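Local coordinates for erythrocyte membrane protein 1 (Plasmodium falciparum, PDB 6S8T), which serves as the ICAM-1-binding DBLbeta domain of a PfEMP1 surface protein, and so probably helps infected erythrocytes adhere to host cells, at residues L39-K44 against S140-V145; T120-N125 against V145-K150; D191-R196 against E250-A255; G419-E424 against T434-N439. One frame throughout, in Å; residues are numbered along the deposited sequence.

Interaction 1: L39-K44 against S140-V145; sequences LRADAK and SLLGDV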
loop_
_atom_site.group_PDB
_atom_site.type_symbol
_atom_site.label_atom_id
_atom_site.label_comp_id
_atom_site.label_asym_id
_atom_site.label_seq_id
_atom_site.Cartn_x
_atom_site.Cartn_y
_atom_site.Cartn_z
ATOM N N LEU A 39 -23.763 1.888 -13.161
ATOM C CA LEU A 39 -23.060 2.071 -11.900
ATOM C C LEU A 39 -22.295 3.386 -11.827
ATOM O O LEU A 39 -21.635 3.646 -10.813
ATOM C CB LEU A 39 -22.109 0.891 -11.658
ATOM C CG LEU A 39 -22.789 -0.473 -11.478
ATOM C CD1 LEU A 39 -21.784 -1.606 -11.565
ATOM C CD2 LEU A 39 -23.537 -0.532 -10.158
ATOM N N ARG A 40 -22.359 4.216 -12.866
ATOM C CA ARG A 40 -21.759 5.543 -12.818
ATOM C C ARG A 40 -22.513 6.403 -11.810
ATOM O O ARG A 40 -23.724 6.612 -11.945
ATOM C CB ARG A 40 -21.779 6.185 -14.204
ATOM C CG ARG A 40 -20.848 5.513 -15.208
ATOM C CD ARG A 40 -20.932 6.149 -16.592
ATOM N NE ARG A 40 -22.147 5.767 -17.310
ATOM C CZ ARG A 40 -23.231 6.530 -17.410
ATOM N NH1 ARG A 40 -23.261 7.727 -16.842
ATOM N NH2 ARG A 40 -24.287 6.096 -18.083
ATOM N N ALA A 41 -21.801 6.900 -10.801
ATOM C CA ALA A 41 -22.419 7.566 -9.666
ATOM C C ALA A 41 -22.080 9.052 -9.642
ATOM O O ALA A 41 -21.161 9.520 -10.320
ATOM C CB ALA A 41 -21.982 6.915 -8.350
ATOM N N ASP A 42 -22.848 9.790 -8.842
ATOM C CA ASP A 42 -22.642 11.220 -8.641
ATOM C C ASP A 42 -22.978 11.544 -7.195
ATOM O O ASP A 42 -24.114 11.332 -6.761
ATOM C CB ASP A 42 -23.506 12.051 -9.597
ATOM C CG ASP A 42 -23.362 13.550 -9.372
ATOM O OD1 ASP A 42 -22.405 13.975 -8.689
ATOM O OD2 ASP A 42 -24.216 14.307 -9.881
ATOM N N ALA A 43 -21.993 12.059 -6.454
ATOM C CA ALA A 43 -22.201 12.338 -5.037
ATOM C C ALA A 43 -23.338 13.327 -4.812
ATOM O O ALA A 43 -24.071 13.212 -3.824
ATOM C CB ALA A 43 -20.907 12.859 -4.411
ATOM N N LYS A 44 -23.511 14.291 -5.720
ATOM C CA LYS A 44 -24.566 15.286 -5.560
ATOM C C LYS A 44 -25.962 14.681 -5.637
ATOM O O LYS A 44 -26.903 15.262 -5.087
ATOM C CB LYS A 44 -24.421 16.384 -6.616
ATOM C CG LYS A 44 -23.155 17.216 -6.468
ATOM C CD LYS A 44 -23.082 18.314 -7.518
ATOM C CE LYS A 44 -23.009 17.733 -8.921
ATOM N NZ LYS A 44 -22.918 18.798 -9.960
ATOM N N SER A 140 -25.071 7.647 -2.847
ATOM C CA SER A 140 -24.714 7.945 -1.464
ATOM C C SER A 140 -23.392 7.297 -1.069
ATOM O O SER A 140 -22.647 7.860 -0.259
ATOM C CB SER A 140 -25.830 7.492 -0.522
ATOM O OG SER A 140 -27.040 8.180 -0.792
ATOM N N LEU A 141 -23.082 6.121 -1.624
ATOM C CA LEU A 141 -21.820 5.465 -1.295
ATOM C C LEU A 141 -20.632 6.246 -1.838
ATOM O O LEU A 141 -19.591 6.340 -1.175
ATOM C CB LEU A 141 -21.809 4.033 -1.832
ATOM C CG LEU A 141 -20.512 3.247 -1.605
ATOM C CD1 LEU A 141 -20.224 3.103 -0.122
ATOM C CD2 LEU A 141 -20.574 1.881 -2.273
ATOM N N LEU A 142 -20.767 6.818 -3.039
ATOM C CA LEU A 142 -19.665 7.573 -3.628
ATOM C C LEU A 142 -19.313 8.792 -2.782
ATOM O O LEU A 142 -18.137 9.159 -2.670
ATOM C CB LEU A 142 -20.020 7.997 -5.053
ATOM C CG LEU A 142 -18.996 8.885 -5.764
ATOM C CD1 LEU A 142 -17.667 8.163 -5.893
ATOM C CD2 LEU A 142 -19.506 9.332 -7.127
ATOM N N GLY A 143 -20.317 9.427 -2.175
ATOM C CA GLY A 143 -20.046 10.589 -1.343
ATOM C C GLY A 143 -19.143 10.270 -0.167
ATOM O O GLY A 143 -18.194 11.005 0.116
ATOM N N ASP A 144 -19.414 9.162 0.526
ATOM C CA ASP A 144 -18.590 8.795 1.672
ATOM C C ASP A 144 -17.222 8.276 1.245
ATOM O O ASP A 144 -16.241 8.444 1.980
ATOM C CB ASP A 144 -19.320 7.764 2.534
ATOM C CG ASP A 144 -20.063 8.400 3.703
ATOM O OD1 ASP A 144 -19.447 9.208 4.434
ATOM O OD2 ASP A 144 -21.264 8.102 3.886
ATOM N N VAL A 145 -17.128 7.651 0.070
ATOM C CA VAL A 145 -15.827 7.213 -0.427
ATOM C C VAL A 145 -14.981 8.415 -0.830
ATOM O O VAL A 145 -13.769 8.448 -0.586
ATOM C CB VAL A 145 -16.004 6.221 -1.594
ATOM C CG1 VAL A 145 -14.662 5.906 -2.238
ATOM C CG2 VAL A 145 -16.669 4.946 -1.105
#

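Interaction 2: T120-N125 against V145-K150; sequences TSNLEN and VQLAAK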
loop_
_atom_site.group_PDB
_atom_site.type_symbol
_atom_site.label_atom_id
_atom_site.label_comp_id
_atom_site.label_asym_id
_atom_site.label_seq_id
_atom_site.Cartn_x
_atom_site.Cartn_y
_atom_site.Cartn_z
ATOM N N THR A 120 -10.584 6.012 7.552
ATOM C CA THR A 120 -11.788 5.356 7.051
ATOM C C THR A 120 -12.863 5.242 8.128
ATOM O O THR A 120 -13.731 4.370 8.058
ATOM C CB THR A 120 -11.457 3.976 6.490
ATOM O OG1 THR A 120 -10.828 3.189 7.509
ATOM C CG2 THR A 120 -10.521 4.098 5.300
ATOM N N SER A 121 -12.828 6.135 9.121
ATOM C CA SER A 121 -13.730 6.021 10.261
ATOM C C SER A 121 -15.183 6.265 9.867
ATOM O O SER A 121 -16.088 5.654 10.446
ATOM C CB SER A 121 -13.300 6.993 11.362
ATOM O OG SER A 121 -14.116 6.858 12.509
ATOM N N ASN A 122 -15.430 7.151 8.899
ATOM C CA ASN A 122 -16.795 7.352 8.427
ATOM C C ASN A 122 -17.343 6.082 7.789
ATOM O O ASN A 122 -18.522 5.748 7.963
ATOM C CB ASN A 122 -16.853 8.521 7.440
ATOM C CG ASN A 122 -16.021 8.279 6.192
ATOM O OD1 ASN A 122 -14.894 7.793 6.272
ATOM N ND2 ASN A 122 -16.575 8.617 5.031
ATOM N N LEU A 123 -16.500 5.352 7.057
ATOM C CA LEU A 123 -16.949 4.115 6.428
ATOM C C LEU A 123 -17.160 3.009 7.455
ATOM O O LEU A 123 -18.015 2.138 7.259
ATOM C CB LEU A 123 -15.941 3.672 5.368
ATOM C CG LEU A 123 -15.748 4.608 4.175
ATOM C CD1 LEU A 123 -14.596 4.121 3.301
ATOM C CD2 LEU A 123 -17.030 4.708 3.361
ATOM N N GLU A 124 -16.395 3.030 8.551
ATOM C CA GLU A 124 -16.528 2.004 9.577
ATOM C C GLU A 124 -17.814 2.146 10.381
ATOM O O GLU A 124 -18.291 1.153 10.941
ATOM C CB GLU A 124 -15.321 2.047 10.517
ATOM C CG GLU A 124 -13.993 1.680 9.861
ATOM C CD GLU A 124 -12.788 2.131 10.677
ATOM O OE1 GLU A 124 -11.903 2.810 10.112
ATOM O OE2 GLU A 124 -12.731 1.817 11.885
ATOM N N ASN A 125 -18.386 3.347 10.448
ATOM C CA ASN A 125 -19.568 3.624 11.256
ATOM C C ASN A 125 -20.731 4.100 10.391
ATOM O O ASN A 125 -21.434 5.055 10.731
ATOM C CB ASN A 125 -19.253 4.649 12.344
ATOM C CG ASN A 125 -18.166 4.178 13.289
ATOM O OD1 ASN A 125 -18.423 3.408 14.215
ATOM N ND2 ASN A 125 -16.943 4.644 13.065
ATOM N N VAL A 145 -17.128 7.651 0.070
ATOM C CA VAL A 145 -15.827 7.213 -0.427
ATOM C C VAL A 145 -14.981 8.415 -0.830
ATOM O O VAL A 145 -13.769 8.448 -0.586
ATOM C CB VAL A 145 -16.004 6.221 -1.594
ATOM C CG1 VAL A 145 -14.662 5.906 -2.238
ATOM C CG2 VAL A 145 -16.669 4.946 -1.105
ATOM N N GLN A 146 -15.604 9.422 -1.450
ATOM C CA GLN A 146 -14.866 10.623 -1.823
ATOM C C GLN A 146 -14.479 11.448 -0.602
ATOM O O GLN A 146 -13.416 12.081 -0.596
ATOM C CB GLN A 146 -15.686 11.469 -2.796
ATOM C CG GLN A 146 -15.787 10.883 -4.198
ATOM C CD GLN A 146 -16.575 11.768 -5.143
ATOM O OE1 GLN A 146 -17.754 12.038 -4.918
ATOM N NE2 GLN A 146 -15.925 12.232 -6.202
ATOM N N LEU A 147 -15.321 11.459 0.435
ATOM C CA LEU A 147 -14.960 12.161 1.662
ATOM C C LEU A 147 -13.764 11.503 2.336
ATOM O O LEU A 147 -12.844 12.193 2.793
ATOM C CB LEU A 147 -16.153 12.211 2.617
ATOM C CG LEU A 147 -15.883 12.871 3.970
ATOM C CD1 LEU A 147 -15.631 14.365 3.806
ATOM C CD2 LEU A 147 -17.030 12.623 4.936
ATOM N N ALA A 148 -13.752 10.170 2.400
ATOM C CA ALA A 148 -12.624 9.473 3.007
ATOM C C ALA A 148 -11.351 9.671 2.194
ATOM O O ALA A 148 -10.271 9.870 2.763
ATOM C CB ALA A 148 -12.943 7.986 3.158
ATOM N N ALA A 149 -11.461 9.640 0.862
ATOM C CA ALA A 149 -10.282 9.802 0.016
ATOM C C ALA A 149 -9.670 11.192 0.164
ATOM O O ALA A 149 -8.442 11.334 0.195
ATOM C CB ALA A 149 -10.645 9.528 -1.443
ATOM N N LYS A 150 -10.507 12.228 0.261
ATOM C CA LYS A 150 -9.987 13.590 0.367
ATOM C C LYS A 150 -9.357 13.842 1.733
ATOM O O LYS A 150 -8.264 14.415 1.826
ATOM C CB LYS A 150 -11.095 14.606 0.095
ATOM C CG LYS A 150 -10.710 16.040 0.447
ATOM C CD LYS A 150 -11.813 17.030 0.110
ATOM C CE LYS A 150 -11.480 18.421 0.620
ATOM N NZ LYS A 150 -11.351 18.456 2.108
#

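Interaction 3: D191-R196 against E250-A255; sequences DIIRGR and EDWWEA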
loop_
_atom_site.group_PDB
_atom_site.type_symbol
_atom_site.label_atom_id
_atom_site.label_comp_id
_atom_site.label_asym_id
_atom_site.label_seq_id
_atom_site.Cartn_x
_atom_site.Cartn_y
_atom_site.Cartn_z
ATOM N N ASP A 191 -9.117 -1.554 -2.873
ATOM C CA ASP A 191 -9.139 -2.932 -2.395
ATOM C C ASP A 191 -10.085 -3.110 -1.213
ATOM O O ASP A 191 -10.631 -4.204 -1.023
ATOM C CB ASP A 191 -7.722 -3.387 -2.044
ATOM C CG ASP A 191 -6.912 -3.759 -3.283
ATOM O OD1 ASP A 191 -7.495 -3.753 -4.391
ATOM O OD2 ASP A 191 -5.701 -4.046 -3.154
ATOM N N ILE A 192 -10.304 -2.058 -0.417
ATOM C CA ILE A 192 -11.285 -2.145 0.662
ATOM C C ILE A 192 -12.693 -2.250 0.093
ATOM O O ILE A 192 -13.501 -3.071 0.544
ATOM C CB ILE A 192 -11.153 -0.939 1.613
ATOM C CG1 ILE A 192 -9.810 -0.967 2.344
ATOM C CG2 ILE A 192 -12.295 -0.924 2.620
ATOM C CD1 ILE A 192 -9.624 0.182 3.313
ATOM N N ILE A 193 -13.009 -1.423 -0.906
ATOM C CA ILE A 193 -14.340 -1.440 -1.504
ATOM C C ILE A 193 -14.601 -2.766 -2.213
ATOM O O ILE A 193 -15.699 -3.328 -2.119
ATOM C CB ILE A 193 -14.501 -0.242 -2.460
ATOM C CG1 ILE A 193 -14.302 1.075 -1.705
ATOM C CG2 ILE A 193 -15.867 -0.265 -3.127
ATOM C CD1 ILE A 193 -15.273 1.269 -0.562
ATOM N N ARG A 194 -13.609 -3.291 -2.929
ATOM C CA ARG A 194 -13.801 -4.531 -3.675
ATOM C C ARG A 194 -13.669 -5.778 -2.808
ATOM O O ARG A 194 -14.058 -6.861 -3.256
ATOM C CB ARG A 194 -12.808 -4.614 -4.841
ATOM C CG ARG A 194 -13.094 -3.652 -5.993
ATOM C CD ARG A 194 -11.956 -3.642 -7.025
ATOM N NE ARG A 194 -10.709 -3.143 -6.452
ATOM C CZ ARG A 194 -9.629 -2.810 -7.156
ATOM N NH1 ARG A 194 -9.632 -2.915 -8.479
ATOM N NH2 ARG A 194 -8.543 -2.365 -6.529
ATOM N N GLY A 195 -13.147 -5.661 -1.589
ATOM C CA GLY A 195 -12.985 -6.814 -0.723
ATOM C C GLY A 195 -11.678 -7.563 -0.866
ATOM O O GLY A 195 -11.586 -8.707 -0.408
ATOM N N ARG A 196 -10.660 -6.959 -1.483
ATOM C CA ARG A 196 -9.355 -7.588 -1.643
ATOM C C ARG A 196 -8.383 -7.279 -0.507
ATOM O O ARG A 196 -7.340 -7.938 -0.414
ATOM C CB ARG A 196 -8.722 -7.152 -2.975
ATOM C CG ARG A 196 -9.560 -7.474 -4.211
ATOM C CD ARG A 196 -8.985 -6.845 -5.479
ATOM N NE ARG A 196 -9.768 -7.212 -6.658
ATOM C CZ ARG A 196 -9.404 -6.968 -7.913
ATOM N NH1 ARG A 196 -10.188 -7.349 -8.914
ATOM N NH2 ARG A 196 -8.258 -6.347 -8.172
ATOM N N GLU A 250 -16.384 -4.982 -8.175
ATOM C CA GLU A 250 -15.349 -4.661 -9.154
ATOM C C GLU A 250 -15.864 -3.675 -10.195
ATOM O O GLU A 250 -15.155 -2.734 -10.575
ATOM C CB GLU A 250 -14.846 -5.938 -9.838
ATOM C CG GLU A 250 -13.940 -6.817 -8.980
ATOM C CD GLU A 250 -13.654 -8.181 -9.605
ATOM O OE1 GLU A 250 -14.286 -8.527 -10.629
ATOM O OE2 GLU A 250 -12.795 -8.911 -9.066
ATOM N N ASP A 251 -17.099 -3.875 -10.665
ATOM C CA ASP A 251 -17.655 -3.002 -11.695
ATOM C C ASP A 251 -17.947 -1.607 -11.147
ATOM O O ASP A 251 -17.699 -0.605 -11.829
ATOM C CB ASP A 251 -18.918 -3.629 -12.282
ATOM C CG ASP A 251 -18.635 -4.917 -13.055
ATOM O OD1 ASP A 251 -17.454 -5.293 -13.194
ATOM O OD2 ASP A 251 -19.603 -5.551 -13.520
ATOM N N TRP A 252 -18.478 -1.520 -9.923
ATOM C CA TRP A 252 -18.712 -0.212 -9.315
ATOM C C TRP A 252 -17.412 0.571 -9.186
ATOM O O TRP A 252 -17.386 1.786 -9.413
ATOM C CB TRP A 252 -19.379 -0.365 -7.946
ATOM C CG TRP A 252 -19.790 0.951 -7.324
ATOM C CD1 TRP A 252 -21.008 1.560 -7.422
ATOM C CD2 TRP A 252 -18.976 1.816 -6.517
ATOM N NE1 TRP A 252 -21.005 2.744 -6.723
ATOM C CE2 TRP A 252 -19.769 2.924 -6.160
ATOM C CE3 TRP A 252 -17.654 1.759 -6.063
ATOM C CZ2 TRP A 252 -19.285 3.967 -5.370
ATOM C CZ3 TRP A 252 -17.175 2.796 -5.277
ATOM C CH2 TRP A 252 -17.988 3.885 -4.941
ATOM N N TRP A 253 -16.319 -0.106 -8.828
ATOM C CA TRP A 253 -15.035 0.579 -8.746
ATOM C C TRP A 253 -14.589 1.079 -10.116
ATOM O O TRP A 253 -14.126 2.220 -10.240
ATOM C CB TRP A 253 -13.980 -0.342 -8.127
ATOM C CG TRP A 253 -12.641 0.317 -7.986
ATOM C CD1 TRP A 253 -11.514 0.051 -8.714
ATOM C CD2 TRP A 253 -12.291 1.371 -7.077
ATOM N NE1 TRP A 253 -10.485 0.868 -8.307
ATOM C CE2 TRP A 253 -10.938 1.687 -7.305
ATOM C CE3 TRP A 253 -12.992 2.073 -6.090
ATOM C CZ2 TRP A 253 -10.268 2.674 -6.582
ATOM C CZ3 TRP A 253 -12.325 3.058 -5.374
ATOM C CH2 TRP A 253 -10.978 3.346 -5.623
ATOM N N GLU A 254 -14.741 0.251 -11.158
ATOM C CA GLU A 254 -14.355 0.669 -12.505
ATOM C C GLU A 254 -15.140 1.892 -12.959
ATOM O O GLU A 254 -14.608 2.757 -13.664
ATOM C CB GLU A 254 -14.563 -0.476 -13.497
ATOM C CG GLU A 254 -13.531 -1.576 -13.392
ATOM C CD GLU A 254 -12.128 -1.059 -13.614
ATOM O OE1 GLU A 254 -11.900 -0.371 -14.637
ATOM O OE2 GLU A 254 -11.258 -1.325 -12.755
ATOM N N ALA A 255 -16.414 1.971 -12.575
ATOM C CA ALA A 255 -17.260 3.076 -13.004
ATOM C C ALA A 255 -16.917 4.384 -12.300
ATOM O O ALA A 255 -17.140 5.459 -12.866
ATOM C CB ALA A 255 -18.730 2.727 -12.765
HETATM O O HOH W 1 -11.920 -3.211 -10.438
HETATM O O HOH W 2 -12.306 -8.764 -6.291
#

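Interaction 4: G419-E424 against T434-N439; sequences GYIHQE and TQFCKN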
loop_
_atom_site.group_PDB
_atom_site.type_symbol
_atom_site.label_atom_id
_atom_site.label_comp_id
_atom_site.label_asym_id
_atom_site.label_seq_id
_atom_site.Cartn_x
_atom_site.Cartn_y
_atom_site.Cartn_z
ATOM N N GLY A 419 14.710 -9.210 -6.666
ATOM C CA GLY A 419 14.716 -8.751 -8.045
ATOM C C GLY A 419 13.568 -7.806 -8.346
ATOM O O GLY A 419 13.742 -6.812 -9.056
ATOM N N TYR A 420 12.380 -8.103 -7.808
ATOM C CA TYR A 420 11.240 -7.209 -7.985
ATOM C C TYR A 420 11.524 -5.827 -7.400
ATOM O O TYR A 420 11.179 -4.806 -8.008
ATOM C CB TYR A 420 9.988 -7.815 -7.343
ATOM C CG TYR A 420 8.698 -7.109 -7.725
ATOM C CD1 TYR A 420 8.313 -5.919 -7.105
ATOM C CD2 TYR A 420 7.867 -7.632 -8.709
ATOM C CE1 TYR A 420 7.136 -5.274 -7.463
ATOM C CE2 TYR A 420 6.695 -6.999 -9.071
ATOM C CZ TYR A 420 6.332 -5.824 -8.449
ATOM O OH TYR A 420 5.166 -5.203 -8.819
ATOM N N ILE A 421 12.151 -5.775 -6.220
ATOM C CA ILE A 421 12.448 -4.489 -5.586
ATOM C C ILE A 421 13.409 -3.679 -6.451
ATOM O O ILE A 421 13.212 -2.480 -6.671
ATOM C CB ILE A 421 13.006 -4.701 -4.165
ATOM C CG1 ILE A 421 11.920 -5.227 -3.225
ATOM C CG2 ILE A 421 13.619 -3.408 -3.620
ATOM C CD1 ILE A 421 10.733 -4.301 -3.073
ATOM N N HIS A 422 14.459 -4.321 -6.960
ATOM C CA HIS A 422 15.418 -3.594 -7.785
ATOM C C HIS A 422 14.851 -3.203 -9.143
ATOM O O HIS A 422 15.430 -2.337 -9.808
ATOM C CB HIS A 422 16.697 -4.418 -7.954
ATOM C CG HIS A 422 17.545 -4.467 -6.719
ATOM N ND1 HIS A 422 18.221 -3.368 -6.234
ATOM C CD2 HIS A 422 17.820 -5.483 -5.865
ATOM C CE1 HIS A 422 18.876 -3.703 -5.137
ATOM N NE2 HIS A 422 18.650 -4.980 -4.891
ATOM N N GLN A 423 13.736 -3.802 -9.564
ATOM C CA GLN A 423 13.097 -3.434 -10.823
ATOM C C GLN A 423 12.047 -2.341 -10.649
ATOM O O GLN A 423 11.939 -1.451 -11.499
ATOM C CB GLN A 423 12.449 -4.662 -11.471
ATOM C CG GLN A 423 13.432 -5.634 -12.103
ATOM C CD GLN A 423 14.065 -5.085 -13.368
ATOM O OE1 GLN A 423 15.286 -5.010 -13.480
ATOM N NE2 GLN A 423 13.233 -4.703 -14.331
ATOM N N GLU A 424 11.272 -2.388 -9.562
ATOM C CA GLU A 424 10.130 -1.504 -9.385
ATOM C C GLU A 424 10.203 -0.625 -8.145
ATOM O O GLU A 424 9.365 0.274 -8.000
ATOM C CB GLU A 424 8.830 -2.323 -9.322
ATOM C CG GLU A 424 8.682 -3.355 -10.434
ATOM C CD GLU A 424 8.431 -2.721 -11.790
ATOM O OE1 GLU A 424 8.075 -1.520 -11.828
ATOM O OE2 GLU A 424 8.584 -3.424 -12.815
ATOM N N THR A 434 22.765 -1.461 -0.150
ATOM C CA THR A 434 21.691 -1.238 -1.105
ATOM C C THR A 434 21.205 -2.494 -1.818
ATOM O O THR A 434 20.123 -2.457 -2.415
ATOM C CB THR A 434 22.131 -0.218 -2.169
ATOM O OG1 THR A 434 23.236 -0.748 -2.911
ATOM C CG2 THR A 434 22.559 1.085 -1.509
ATOM N N GLN A 435 21.957 -3.591 -1.773
ATOM C CA GLN A 435 21.606 -4.805 -2.501
ATOM C C GLN A 435 20.742 -5.701 -1.620
ATOM O O GLN A 435 21.185 -6.152 -0.558
ATOM C CB GLN A 435 22.870 -5.537 -2.950
ATOM C CG GLN A 435 22.609 -6.787 -3.768
ATOM C CD GLN A 435 23.885 -7.413 -4.288
ATOM O OE1 GLN A 435 24.781 -6.719 -4.766
ATOM N NE2 GLN A 435 23.978 -8.734 -4.190
ATOM N N PHE A 436 19.513 -5.970 -2.068
ATOM C CA PHE A 436 18.565 -6.757 -1.287
ATOM C C PHE A 436 18.764 -8.265 -1.428
ATOM O O PHE A 436 18.099 -9.026 -0.717
ATOM C CB PHE A 436 17.127 -6.381 -1.672
ATOM C CG PHE A 436 16.591 -5.190 -0.923
ATOM C CD1 PHE A 436 17.058 -3.915 -1.194
ATOM C CD2 PHE A 436 15.618 -5.347 0.050
ATOM C CE1 PHE A 436 16.571 -2.818 -0.504
ATOM C CE2 PHE A 436 15.125 -4.253 0.745
ATOM C CZ PHE A 436 15.602 -2.988 0.467
ATOM N N CYS A 437 19.648 -8.716 -2.315
ATOM C CA CYS A 437 20.009 -10.122 -2.411
ATOM C C CYS A 437 21.421 -10.334 -1.875
ATOM O O CYS A 437 22.266 -9.437 -1.935
ATOM C CB CYS A 437 19.920 -10.630 -3.854
ATOM S SG CYS A 437 20.955 -9.733 -5.032
ATOM N N LYS A 438 21.668 -11.535 -1.352
ATOM C CA LYS A 438 22.963 -11.864 -0.768
ATOM C C LYS A 438 24.028 -12.021 -1.848
ATOM O O LYS A 438 24.920 -11.177 -1.973
ATOM C CB LYS A 438 22.864 -13.141 0.072
ATOM C CG LYS A 438 21.925 -13.024 1.262
ATOM C CD LYS A 438 21.815 -14.331 2.031
ATOM C CE LYS A 438 20.878 -14.182 3.224
ATOM N NZ LYS A 438 20.707 -15.452 3.982
ATOM N N ASN A 439 23.942 -13.095 -2.625
ATOM C CA ASN A 439 24.889 -13.370 -3.694
ATOM C C ASN A 439 24.331 -12.907 -5.037
ATOM O O ASN A 439 23.139 -12.627 -5.183
ATOM C CB ASN A 439 25.227 -14.865 -3.743
ATOM C CG ASN A 439 26.195 -15.278 -2.656
ATOM O OD1 ASN A 439 27.173 -14.582 -2.384
ATOM N ND2 ASN A 439 25.931 -16.417 -2.025
#

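Interaction 1: L39-K44 against S140-V145
Leu142 and Ala41 form the centre of this contact, with Ala43 and Gly143 meeting beside them. The leucine side chain leaves its helix with CG anti to the backbone N (chi1 176°), which carries the isobutyl end out over the loop main chain. Its CD2 branch does the touching. That methyl lies 3.6 Å from Ala41 O and 3.7 Å from Ala41 CB, and its distances to Asp42 N and Ala43 N are both 3.8 Å, so one methyl group meets three consecutive loop residues. At the base of the same side chain, Leu142 CB also approaches Ala41 CB at 4.0 Å.

Two residues further along the loop, the backbones come closer. Ala43 CB rests 3.9 Å from Gly143 CA, and because that helix position has no side chain, the two backbones come within 4.6 Å, measured from Ala43 CA to Gly143 CA. An Asx turn helps to shape the loop here, made by Asp42, whose CB points away from the helix. Its OD1 accepts the N-H of Lys44 (N-H...O angle 154°), the donor approaching from well above the carboxylate plane. This turn leads directly into the 3-10 segment that starts at Ala43.

Polar links from two helices also hold the loop: Asp42 N bonds His139 ND1, and Asn256 bonds both Leu39 O and Ala41 N. The loop, which follows helix 16-32, thus lies across helix 137-163 while Asn256 of helix 246-268 holds its earlier end, and Leu142 also touches Gln259 of that last helix.

Interaction 2: T120-N125 against V145-K150
Asn122 and Leu123 carry the short helix 121-124 onto Val145, Leu147 and Ala148 of helix 137-163. Just before the helix, Thr120 works within its own segment: its OG1 donates to Glu124 OE1 at 2.8 Å, on the anti side of the carboxylate and close to its plane. The same OE1 has a salt bridge to Lys83, which would probably help to keep the carboxylate ionised.

Asn122 comes next, with CG held between the backbone N and the carbonyl carbon (chi1 62°), a conformation that turns the amide toward the longer helix. Its OD1 approaches Ala148 CB at 3.7 Å. This contact buries the oxygen, and the model contains no hydrogen-bond partner for it. The other end of the amide is satisfied, since ND2 bonds Asp144 OD1; it also lies 4.0 Å from Leu147 CD2.

Leu123 uses both branches, CD1 facing Ala148 CB at 4.2 Å and CD2 standing 4.5 Å from Val145 CG2, both at the long end of van der Waals contact. At the end of the segment Asn125 leaves helical geometry, and its ND2 bonds back to Ser121 O at 2.9 Å (N-H...O angle 151°), closing the turn.

Leu189 of helix 172-194 touches both Leu123 and Val145. Such packing of a short helix on a long one belongs to the helical core of the Duffy-binding-like fold.

Interaction 3: D191-R196 against E250-A255
Arg194 and Arg196, at a Schellman motif that ends helix 172-194, meet Glu250 and Trp253 of helix 246-268. Arg194 makes an off-centre cation-pi contact: its CZ lies 4.2 Å from the centroid of the Trp253 five-membered ring, the guanidinium and indole planes inclined by 39°. The nearest pair is Arg194 NH1 and Trp253 CD1 at 3.5 Å. A bend in the arginine chain (chi3 -64°) folds the guanidinium over the indole, and Arg196 NH2 lies over the other face of that guanidinium.

Arg196, with its chain extended from CG to NE, forms the direct charged link. Its NH1 donates to Glu250 OE2 at 3.0 Å (N-H...O angle 159°); the oxygen lies in the guanidinium plane, but the donor comes from above the carboxylate plane. Alongside, Ile193 CG2 packs obliquely against Trp252 CZ3 at 4.0 Å.

The second shell fixes these groups. The indole NE1 of Trp253 donates to Asp289 OD2, while Arg194 NH2 reaches the main-chain oxygen of that same Asp289. Within the helix end, Arg194 NE bonds Gly190 O and NH2 forms a salt bridge to Asp191 OD1, though as a hydrogen bond it is weak; the other oxygen of Asp191 pairs with Arg296. The turn that presents both arginines is closed by Arg196 N bonding Asp191 O at 2.8 Å, with Gly195 at positive phi.

Two waters complete the network. One accepts from Arg194 NH1 and donates to Glu250 O and Glu254 OE2; the other accepts from Arg196 NE at 3.0 Å and donates to Glu250 OE2 at 2.8 Å.

Interaction 4: G419-E424 against T434-N439
The last turn of helix 417-424 is joined to the disulfide-bearing loop 434-439 through His422 and Ile421, which meet Phe436 and its backbone. With CG anti to the carbonyl carbon (chi1 -73°), the His422 side chain swings the imidazole out to meet the loop edge-on. Its NE2 accepts the Phe436 N-H at 3.1 Å in an almost straight bond, with the donor close to the ring plane. An accepting NE2 would place the proton of a neutral ring on ND1. Beside it, His422 CE1 comes within 3.2 Å of Thr434 O.

The Phe436 ring turns an edge toward the imidazole face, an offset edge-to-face pair with centroids 6.0 Å apart and planes at 78°. Over one face of the phenyl ring sits Ile421 CG2, a CH-pi contact 4.2 Å from the centroid and 10° off the normal.

Within the loop, Gln435 NE2 bonds Cys437 O at 2.9 Å, and Cys437 is disulfide-bonded to Cys2. Trp358 of helix 335-372 pairs edge-to-face with Phe436 and touches Ile421. Together these contacts describe a helix C-terminus packed against a disulfide-tethered loop, within the cysteine-rich architecture of a DBL domain.

How the interactions relate
Interactions 1, 2 and 3 form one continuous cluster of contacts around helix 137-163, while interaction 4 lies on the opposite side of the chain's centre from them. Interactions 1 and 2 share Val145 on that helix, their centres 12 Å apart, and Asp144 CB of the first packs 3.9 Å from Leu123 CD2 of the second. Val145 also extends toward interaction 3, its CG2 lying 4.0 Å from Ile193 CD1. Interaction 1 meets interaction 3 directly as well, through Leu39 CD1 and Asp251 CB at 3.6 Å. Interaction 4 touches none of them: its nearest atoms are about 12 Å from those of interaction 3, and its centre is about 41 Å from that of interaction 1.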